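PDB 4K9Q: benzoylformate Decarboxylase from Polynucleobacter necessarius, which probably decarboxylates benzoylformate to benzaldehyde and carbon dioxide, using a thiamine diphosphate cofactor bound together with magnesium. Local coordinates for residues S49-A54 with T90-T95; V67-G72 with G76-C81. All blocks are in the same frame, centred on the assembly; numbering follows the deposited sequence.

Contact 1 (S49-A54 with T90-T95); sequences SVVAIA and TPLIIT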
loop_
_atom_site.group_PDB
_atom_site.type_symbol
_atom_site.label_atom_id
_atom_site.label_comp_id
_atom_site.label_asym_id
_atom_site.label_seq_id
_atom_site.Cartn_x
_atom_site.Cartn_y
_atom_site.Cartn_z
ATOM N N SER A 49 9.351 7.889 22.277
ATOM C CA SER A 49 10.152 7.371 23.386
ATOM C C SER A 49 9.776 5.923 23.704
ATOM O O SER A 49 10.648 5.105 23.989
ATOM C CB SER A 49 10.023 8.252 24.631
ATOM O OG SER A 49 10.784 9.448 24.477
ATOM N N VAL A 50 8.484 5.609 23.655
ATOM C CA VAL A 50 8.021 4.240 23.899
ATOM C C VAL A 50 8.767 3.236 23.010
ATOM O O VAL A 50 9.337 2.253 23.493
ATOM C CB VAL A 50 6.515 4.109 23.639
ATOM C CG1 VAL A 50 6.095 2.641 23.685
ATOM C CG2 VAL A 50 5.715 4.943 24.664
ATOM N N VAL A 51 8.778 3.505 21.710
ATOM C CA VAL A 51 9.405 2.594 20.760
ATOM C C VAL A 51 10.922 2.534 20.966
ATOM O O VAL A 51 11.509 1.450 20.980
ATOM C CB VAL A 51 9.050 2.979 19.319
ATOM C CG1 VAL A 51 9.884 2.166 18.310
ATOM C CG2 VAL A 51 7.560 2.733 19.084
ATOM N N ALA A 52 11.559 3.687 21.146
ATOM C CA ALA A 52 13.017 3.694 21.312
ATOM C C ALA A 52 13.491 3.010 22.610
ATOM O O ALA A 52 14.516 2.338 22.624
ATOM C CB ALA A 52 13.569 5.122 21.200
ATOM N N ILE A 53 12.750 3.195 23.696
ATOM C CA ILE A 53 13.044 2.497 24.953
ATOM C C ILE A 53 12.970 0.981 24.725
ATOM O O ILE A 53 13.870 0.222 25.116
ATOM C CB ILE A 53 12.062 2.934 26.052
ATOM C CG1 ILE A 53 12.330 4.394 26.435
ATOM C CG2 ILE A 53 12.187 2.040 27.290
ATOM C CD1 ILE A 53 11.248 4.988 27.350
ATOM N N ALA A 54 11.891 0.535 24.095
ATOM C CA ALA A 54 11.738 -0.880 23.778
ATOM C C ALA A 54 12.879 -1.392 22.888
ATOM O O ALA A 54 13.380 -2.496 23.077
ATOM C CB ALA A 54 10.379 -1.135 23.118
ATOM N N THR A 90 15.696 -4.664 14.925
ATOM C CA THR A 90 15.303 -5.043 16.279
ATOM C C THR A 90 13.946 -5.716 16.231
ATOM O O THR A 90 13.014 -5.183 15.645
ATOM C CB THR A 90 15.194 -3.804 17.175
ATOM O OG1 THR A 90 16.401 -3.038 17.072
ATOM C CG2 THR A 90 14.934 -4.199 18.635
ATOM N N PRO A 91 13.829 -6.895 16.855
ATOM C CA PRO A 91 12.595 -7.686 16.770
ATOM C C PRO A 91 11.484 -7.216 17.728
ATOM O O PRO A 91 11.020 -8.007 18.547
ATOM C CB PRO A 91 13.072 -9.095 17.127
ATOM C CG PRO A 91 14.234 -8.877 18.050
ATOM C CD PRO A 91 14.908 -7.610 17.566
ATOM N N LEU A 92 11.057 -5.961 17.608
ATOM C CA LEU A 92 9.976 -5.446 18.446
ATOM C C LEU A 92 8.624 -5.965 17.979
ATOM O O LEU A 92 8.378 -6.102 16.772
ATOM C CB LEU A 92 9.954 -3.917 18.412
ATOM C CG LEU A 92 11.205 -3.214 18.893
ATOM C CD1 LEU A 92 10.955 -1.701 18.867
ATOM C CD2 LEU A 92 11.572 -3.705 20.318
ATOM N N ILE A 93 7.750 -6.258 18.936
ATOM C CA ILE A 93 6.363 -6.556 18.607
ATOM C C ILE A 93 5.532 -5.319 18.924
ATOM O O ILE A 93 5.229 -5.035 20.097
ATOM C CB ILE A 93 5.860 -7.792 19.366
ATOM C CG1 ILE A 93 6.702 -9.009 18.968
ATOM C CG2 ILE A 93 4.375 -8.039 19.063
ATOM C CD1 ILE A 93 6.376 -10.271 19.752
ATOM N N ILE A 94 5.202 -4.564 17.879
ATOM C CA ILE A 94 4.449 -3.326 18.051
ATOM C C ILE A 94 2.964 -3.638 18.103
ATOM O O ILE A 94 2.406 -4.184 17.150
ATOM C CB ILE A 94 4.690 -2.323 16.904
ATOM C CG1 ILE A 94 6.191 -2.099 16.626
ATOM C CG2 ILE A 94 3.958 -1.004 17.212
ATOM C CD1 ILE A 94 6.985 -1.533 17.776
ATOM N N THR A 95 2.311 -3.306 19.212
ATOM C CA THR A 95 0.871 -3.505 19.294
ATOM C C THR A 95 0.167 -2.178 19.505
ATOM O O THR A 95 0.646 -1.326 20.244
ATOM C CB THR A 95 0.471 -4.491 20.411
ATOM O OG1 THR A 95 0.674 -3.889 21.698
ATOM C CG2 THR A 95 1.300 -5.759 20.308
#
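Leu92 reaches from the end of a loop onto helix 47-61, and its forked tip is shared between two residues one helical turn apart, Val51 and Ala54. It is a worked example of a helix packed on a parallel sheet, with one branched side chain touching two positions of a helical turn. With chi1 at -60°, CG lies beside the backbone N and anti to the carbonyl carbon, and the extended chi2 carries the two methyls on to the helix. CD1 goes to Val51, 4.1 Å from its CG1, the two side chains crossing at a slant. The same methyl also touches the backbone there, at 3.8 Å from Val51 O. CD2 settles on Ala54, 3.5 Å from Ala54 O and 4.0 Å from Ala54 CB; the short side chain of Ala54 probably leaves room for this approach. Val51 CG1, anti to its own N (chi1 171°), meets Leu92, while CG2 approaches Ile94 CD1 more loosely, at 4.5 Å. All four residues are buried, and what joins them is apolar packing.

Just before Leu92 the chain bends in an inverse gamma turn centred on Pro91, and Thr90 ties this bend to the helix by a hydrogen bond from OG1 to Asp55. Strand 93-98 then runs between strands 66-69 and 154-159 of the parallel sheet. Helix 47-61, the connection of a beta-alpha-beta unit from strand 40-43 to strand 66-69, rests on that sheet through Val50 against Val67, while Ile53 packs on Pro405 and Leu412 of helix 403-417.

Contact 2 (V67-G72 with G76-C81); sequences VNIHTG and GNAMGC. With TPP (thiamine diphosphate), chain D.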
loop_
_atom_site.group_PDB
_atom_site.type_symbol
_atom_site.label_atom_id
_atom_site.label_comp_id
_atom_site.label_asym_id
_atom_site.label_seq_id
_atom_site.Cartn_x
_atom_site.Cartn_y
_atom_site.Cartn_z
ATOM N N VAL A 67 5.681 -3.324 22.490
ATOM C CA VAL A 67 5.281 -1.929 22.531
ATOM C C VAL A 67 3.749 -1.925 22.519
ATOM O O VAL A 67 3.130 -2.637 21.736
ATOM C CB VAL A 67 5.840 -1.164 21.303
ATOM C CG1 VAL A 67 5.116 0.169 21.101
ATOM C CG2 VAL A 67 7.346 -0.945 21.455
ATOM N N ASN A 68 3.130 -1.155 23.405
ATOM C CA ASN A 68 1.672 -1.048 23.422
ATOM C C ASN A 68 1.311 0.428 23.358
ATOM O O ASN A 68 1.566 1.178 24.304
ATOM C CB ASN A 68 1.094 -1.701 24.682
ATOM C CG ASN A 68 -0.428 -1.771 24.669
ATOM O OD1 ASN A 68 -1.083 -1.317 25.611
ATOM N ND2 ASN A 68 -0.996 -2.355 23.614
ATOM N N ILE A 69 0.745 0.847 22.228
ATOM C CA ILE A 69 0.407 2.248 22.031
ATOM C C ILE A 69 -1.024 2.419 21.542
ATOM O O ILE A 69 -1.720 1.437 21.257
ATOM C CB ILE A 69 1.421 2.947 21.106
ATOM C CG1 ILE A 69 1.464 2.270 19.729
ATOM C CG2 ILE A 69 2.813 2.962 21.755
ATOM C CD1 ILE A 69 2.626 2.764 18.863
ATOM N N HIS A 70 -1.461 3.669 21.459
ATOM C CA HIS A 70 -2.883 3.960 21.347
ATOM C C HIS A 70 -3.317 4.207 19.912
ATOM O O HIS A 70 -3.183 5.312 19.401
ATOM C CB HIS A 70 -3.235 5.181 22.189
ATOM C CG HIS A 70 -4.682 5.567 22.118
ATOM N ND1 HIS A 70 -5.703 4.702 22.455
ATOM C CD2 HIS A 70 -5.274 6.729 21.756
ATOM C CE1 HIS A 70 -6.863 5.319 22.310
ATOM N NE2 HIS A 70 -6.628 6.553 21.897
ATOM N N THR A 71 -3.870 3.170 19.291
ATOM C CA THR A 71 -4.467 3.259 17.960
ATOM C C THR A 71 -3.603 4.042 16.942
ATOM O O THR A 71 -2.370 3.985 17.001
ATOM C CB THR A 71 -5.962 3.701 18.059
ATOM O OG1 THR A 71 -6.598 3.614 16.776
ATOM C CG2 THR A 71 -6.121 5.115 18.642
ATOM N N GLY A 72 -4.227 4.709 15.978
ATOM C CA GLY A 72 -3.482 5.380 14.920
ATOM C C GLY A 72 -2.723 6.592 15.426
ATOM O O GLY A 72 -1.665 6.941 14.895
ATOM N N GLY A 76 1.145 6.784 14.931
ATOM C CA GLY A 76 1.659 7.921 14.181
ATOM C C GLY A 76 2.831 8.606 14.870
ATOM O O GLY A 76 3.870 8.838 14.253
ATOM N N ASN A 77 2.670 8.934 16.149
ATOM C CA ASN A 77 3.753 9.575 16.899
ATOM C C ASN A 77 5.018 8.722 16.930
ATOM O O ASN A 77 6.132 9.243 17.111
ATOM C CB ASN A 77 3.312 9.886 18.332
ATOM C CG ASN A 77 2.433 11.121 18.420
ATOM O OD1 ASN A 77 2.275 11.854 17.441
ATOM N ND2 ASN A 77 1.862 11.362 19.597
ATOM N N ALA A 78 4.839 7.408 16.795
ATOM C CA ALA A 78 5.954 6.467 16.879
ATOM C C ALA A 78 6.679 6.161 15.562
ATOM O O ALA A 78 7.672 5.434 15.578
ATOM C CB ALA A 78 5.479 5.154 17.507
ATOM N N MET A 79 6.193 6.668 14.432
ATOM C CA MET A 79 6.674 6.157 13.141
ATOM C C MET A 79 8.160 6.411 12.836
ATOM O O MET A 79 8.800 5.614 12.127
ATOM C CB MET A 79 5.790 6.625 11.970
ATOM C CG MET A 79 4.492 5.857 11.834
ATOM S SD MET A 79 4.723 4.080 11.613
ATOM C CE MET A 79 5.887 4.003 10.253
ATOM N N GLY A 80 8.704 7.520 13.337
ATOM C CA GLY A 80 10.115 7.814 13.132
ATOM C C GLY A 80 10.990 6.801 13.863
ATOM O O GLY A 80 11.942 6.247 13.310
ATOM N N CYS A 81 10.668 6.536 15.118
ATOM C CA CYS A 81 11.424 5.538 15.851
ATOM C C CYS A 81 11.158 4.112 15.350
ATOM O O CYS A 81 12.009 3.249 15.481
ATOM C CB CYS A 81 11.215 5.688 17.357
ATOM S SG CYS A 81 12.180 7.094 17.981
HETATM N "N1'" TPP D . -1.500 8.969 22.936
HETATM C "C2'" TPP D . -1.957 9.831 21.951
HETATM C CM2 TPP D . -1.012 10.376 20.922
HETATM N "N3'" TPP D . -3.290 10.189 21.886
HETATM C "C4'" TPP D . -4.176 9.695 22.811
HETATM N "N4'" TPP D . -5.462 10.033 22.735
HETATM C "C5'" TPP D . -3.720 8.856 23.829
HETATM C "C6'" TPP D . -2.380 8.474 23.886
HETATM C "C7'" TPP D . -4.692 8.312 24.843
HETATM N N3 TPP D . -5.216 9.252 25.825
HETATM C C2 TPP D . -6.471 9.836 25.765
HETATM S S1 TPP D . -6.805 10.810 27.003
HETATM C C5 TPP D . -5.364 10.517 27.673
HETATM C C4 TPP D . -4.563 9.635 26.953
HETATM C CM4 TPP D . -3.176 9.186 27.341
HETATM C C6 TPP D . -5.090 11.192 28.987
HETATM C C7 TPP D . -5.076 12.711 28.946
HETATM O O7 TPP D . -4.554 13.102 30.195
HETATM P PA TPP D . -4.444 14.651 30.616
HETATM O O1A TPP D . -3.956 15.440 29.435
HETATM O O2A TPP D . -3.531 14.805 31.790
HETATM O O3A TPP D . -5.969 15.103 30.848
HETATM P PB TPP D . -6.957 14.704 32.053
HETATM O O1B TPP D . -7.783 13.561 31.558
HETATM O O2B TPP D . -7.813 15.925 32.306
HETATM O O3B TPP D . -6.190 14.285 33.266
#
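The thiamine diphosphate pocket at the subunit interface has one wall where strand 66-69 gives way to helix 71-77, and Gly72 and Gly76 close a turn of that helix. Gly76 N donates to Gly72 O at 2.8 Å, the usual bond to the fourth residue back, with an N-H...O angle of 154°. A second link is apolar: Ile69 CD1 meets Ala78 CB at 4.0 Å. Ile69 makes this reach with CG1 placed between its backbone N and carbonyl carbon (chi1 60°).

Residues next to these links in sequence, His70 and Asn77, reach the cofactor. Thr71 CG2 sits over the centre of one face of the His70 ring; on the opposite face C7' of the cofactor lies off centre, toward the CG-CD2 side. His70 CD2 lies 3.3 Å from C4' of the pyrimidine. His70 ND1 is hydrogen-bonded to Glu28, which should limit rotation of the ring. Asn77 ND2 makes a van der Waals contact with the cofactor methyl CM2 at 3.3 Å and a hydrogen bond to Glu47.

Asn77 also packs on Leu400 of the second subunit, which supplies several hydrogen bonds to the cofactor. Ile69 touches Glu47 of helix 47-61, and strand 66-69 lies beside strand 93-98.

In the fold
Contact 2 is nested along the chain within the loop that contact 1 closes, and their centres are 9 Å apart. Strands 66-69 and 93-98 join them side by side in the parallel sheet, through probable hydrogen bonds from Thr95 N to Val67 O (2.7 Å) and from Ile69 N to Thr95 O (2.9 Å). Helix 47-61 makes the second junction: Ala54 CB packs 3.5 Å from Val67 CG2, and Val51 CG2 lies 3.6 Å from Ala78 CB. The 67-72/76-81 pair touches a cofactor at the subunit interface, its centre about 18 Å from the centre of the chain; that of 49-54/90-95 is about 11 Å from it, with the Val51 side chain about 12 Å from a bound thiamine diphosphate.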